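Local coordinates for non-toxic crystal protein (Bacillus thuringiensis, PDB 2D42) that has no known toxic activity but closely resembles the beta-pore-forming toxins, and is found in parasporal inclusions, at residues 178-183 with 192-197. Numbering follows the deposited sequence.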
loop_
_atom_site.group_PDB
_atom_site.type_symbol
_atom_site.label_atom_id
_atom_site.label_comp_id
_atom_site.label_asym_id
_atom_site.label_seq_id
_atom_site.Cartn_x
_atom_site.Cartn_y
_atom_site.Cartn_z
ATOM N N ILE A 178 -4.721 -18.690 -24.498
ATOM C CA ILE A 178 -5.172 -19.466 -25.644
ATOM C C ILE A 178 -4.666 -18.751 -26.881
ATOM O O ILE A 178 -4.836 -17.540 -27.010
ATOM C CB ILE A 178 -6.715 -19.539 -25.734
ATOM C CG1 ILE A 178 -7.289 -20.267 -24.515
ATOM C CG2 ILE A 178 -7.117 -20.236 -27.024
ATOM C CD1 ILE A 178 -6.799 -21.692 -24.349
ATOM N N ILE A 179 -4.034 -19.495 -27.777
ATOM C CA ILE A 179 -3.522 -18.916 -29.006
ATOM C C ILE A 179 -4.076 -19.656 -30.219
ATOM O O ILE A 179 -4.034 -20.886 -30.286
ATOM C CB ILE A 179 -1.988 -18.974 -29.056
ATOM C CG1 ILE A 179 -1.398 -18.246 -27.841
ATOM C CG2 ILE A 179 -1.497 -18.336 -30.345
ATOM C CD1 ILE A 179 0.119 -18.350 -27.732
ATOM N N ARG A 180 -4.598 -18.891 -31.173
ATOM C CA ARG A 180 -5.162 -19.453 -32.389
ATOM C C ARG A 180 -4.250 -19.228 -33.586
ATOM O O ARG A 180 -3.865 -18.099 -33.880
ATOM C CB ARG A 180 -6.524 -18.824 -32.668
ATOM C CG ARG A 180 -7.540 -19.108 -31.597
ATOM C CD ARG A 180 -8.908 -18.567 -31.963
ATOM N NE ARG A 180 -9.934 -19.347 -31.291
ATOM C CZ ARG A 180 -10.181 -20.625 -31.558
ATOM N NH1 ARG A 180 -9.480 -21.255 -32.489
ATOM N NH2 ARG A 180 -11.108 -21.279 -30.875
ATOM N N TYR A 181 -3.913 -20.312 -34.271
ATOM C CA TYR A 181 -3.056 -20.262 -35.453
ATOM C C TYR A 181 -3.756 -20.999 -36.583
ATOM O O TYR A 181 -4.674 -21.789 -36.351
ATOM C CB TYR A 181 -1.753 -21.017 -35.225
ATOM C CG TYR A 181 -0.962 -20.659 -34.004
ATOM C CD1 TYR A 181 -0.114 -19.552 -33.998
ATOM C CD2 TYR A 181 -0.981 -21.486 -32.880
ATOM C CE1 TYR A 181 0.707 -19.285 -32.906
ATOM C CE2 TYR A 181 -0.166 -21.227 -31.781
ATOM C CZ TYR A 181 0.678 -20.125 -31.805
ATOM O OH TYR A 181 1.503 -19.877 -30.732
ATOM N N TYR A 182 -3.313 -20.761 -37.809
ATOM C CA TYR A 182 -3.881 -21.491 -38.924
ATOM C C TYR A 182 -2.908 -21.633 -40.072
ATOM O O TYR A 182 -1.976 -20.830 -40.236
ATOM C CB TYR A 182 -5.178 -20.853 -39.425
ATOM C CG TYR A 182 -5.044 -19.453 -39.954
ATOM C CD1 TYR A 182 -5.138 -18.358 -39.101
ATOM C CD2 TYR A 182 -4.857 -19.216 -41.316
ATOM C CE1 TYR A 182 -5.056 -17.061 -39.587
ATOM C CE2 TYR A 182 -4.772 -17.915 -41.817
ATOM C CZ TYR A 182 -4.875 -16.844 -40.943
ATOM O OH TYR A 182 -4.807 -15.555 -41.417
ATOM N N ARG A 183 -3.115 -22.701 -40.836
ATOM C CA ARG A 183 -2.322 -22.995 -42.012
ATOM C C ARG A 183 -3.260 -22.831 -43.191
ATOM O O ARG A 183 -4.292 -23.500 -43.268
ATOM C CB ARG A 183 -1.820 -24.434 -42.005
ATOM C CG ARG A 183 -0.537 -24.683 -41.259
ATOM C CD ARG A 183 -0.161 -26.142 -41.441
ATOM N NE ARG A 183 0.096 -26.475 -42.843
ATOM C CZ ARG A 183 -0.283 -27.609 -43.424
ATOM N NH1 ARG A 183 -0.944 -28.523 -42.726
ATOM N NH2 ARG A 183 0.013 -27.842 -44.695
ATOM N N GLU A 192 -6.978 -24.908 -38.635
ATOM C CA GLU A 192 -6.667 -24.088 -37.475
ATOM C C GLU A 192 -6.019 -24.914 -36.366
ATOM O O GLU A 192 -6.414 -26.061 -36.110
ATOM C CB GLU A 192 -7.954 -23.430 -36.968
ATOM C CG GLU A 192 -7.774 -22.488 -35.789
ATOM C CD GLU A 192 -9.064 -21.770 -35.420
ATOM O OE1 GLU A 192 -10.075 -22.459 -35.175
ATOM O OE2 GLU A 192 -9.066 -20.518 -35.376
ATOM N N ILE A 193 -5.003 -24.334 -35.731
ATOM C CA ILE A 193 -4.299 -24.985 -34.634
ATOM C C ILE A 193 -4.541 -24.173 -33.361
ATOM O O ILE A 193 -4.050 -23.045 -33.232
ATOM C CB ILE A 193 -2.770 -25.040 -34.864
ATOM C CG1 ILE A 193 -2.440 -25.776 -36.165
ATOM C CG2 ILE A 193 -2.103 -25.752 -33.690
ATOM C CD1 ILE A 193 -2.599 -24.933 -37.421
ATOM N N VAL A 194 -5.302 -24.735 -32.427
ATOM C CA VAL A 194 -5.575 -24.037 -31.177
ATOM C C VAL A 194 -4.644 -24.586 -30.110
ATOM O O VAL A 194 -4.615 -25.790 -29.853
ATOM C CB VAL A 194 -7.024 -24.231 -30.715
ATOM C CG1 VAL A 194 -7.293 -23.375 -29.490
ATOM C CG2 VAL A 194 -7.972 -23.855 -31.827
ATOM N N GLN A 195 -3.880 -23.693 -29.494
ATOM C CA GLN A 195 -2.927 -24.082 -28.468
ATOM C C GLN A 195 -3.236 -23.424 -27.121
ATOM O O GLN A 195 -3.555 -22.235 -27.066
ATOM C CB GLN A 195 -1.512 -23.698 -28.940
ATOM C CG GLN A 195 -0.422 -23.732 -27.869
ATOM C CD GLN A 195 0.904 -23.107 -28.330
ATOM O OE1 GLN A 195 0.936 -22.004 -28.886
ATOM N NE2 GLN A 195 2.002 -23.810 -28.081
ATOM N N ARG A 196 -3.178 -24.203 -26.042
ATOM C CA ARG A 196 -3.381 -23.643 -24.699
ATOM C C ARG A 196 -1.981 -23.609 -24.103
ATOM O O ARG A 196 -1.335 -24.648 -23.989
ATOM C CB ARG A 196 -4.265 -24.524 -23.812
ATOM C CG ARG A 196 -4.296 -24.054 -22.354
ATOM C CD ARG A 196 -4.993 -25.044 -21.417
ATOM N NE ARG A 196 -6.426 -25.098 -21.657
ATOM C CZ ARG A 196 -7.076 -26.173 -22.088
ATOM N NH1 ARG A 196 -6.421 -27.302 -22.325
ATOM N NH2 ARG A 196 -8.384 -26.111 -22.300
ATOM N N VAL A 197 -1.509 -22.420 -23.740
ATOM C CA VAL A 197 -0.171 -22.280 -23.182
ATOM C C VAL A 197 -0.177 -21.835 -21.733
ATOM O O VAL A 197 -1.071 -21.106 -21.297
ATOM C CB VAL A 197 0.666 -21.253 -23.971
ATOM C CG1 VAL A 197 0.783 -21.686 -25.424
ATOM C CG2 VAL A 197 0.023 -19.868 -23.872
#
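The Y181 ring receives Q195 OE1 at its edge, in the plane of the ring, while one face lies against I179 CG2, two residues back on its own strand, 3.2 Å from that plane and offset toward the rim. This is a cross-strand contact in the antiparallel beta hairpin made by strands 150-185 and 189-198, close to one end of an elongated, strand-rich molecule of the aerolysin/ETX type. It illustrates how a hairpin sorts its side chains onto two faces.

On the face carrying I179, Y181, I193 and Q195, Y181 OH donates to Q195 OE1 at 2.9 Å, almost straight in line with the amide carbonyl, with ring and amide planes turned 57° apart. The glutamine reaches the hydroxyl because its CG stands anti to the backbone N (chi1 166°) and the chain beyond is extended. Helix 5-19 packs on this side: the ring of Y16 meets that of Y181, and L9 touches both I179 and V197.

The other face is more polar. R180 NH1 makes a salt bridge to E192 OE1 at 3.0 Å, the guanidinium and carboxylate planes lying 33° apart, and V194 CG1 sits over one face of the guanidinium. Next along, I178 CG2 meets V194 CG1 at 4.0 Å and I178 CD1 rests on R196 CB, whereas the charged end of R196 turns to D30.

Two hydrogen-bonded pairs join the backbones. I179 and Q195 exchange two nearly linear bonds; at Y181 and I193 the geometry is less regular, with I193 N donating to Y181 O at 2.6 Å.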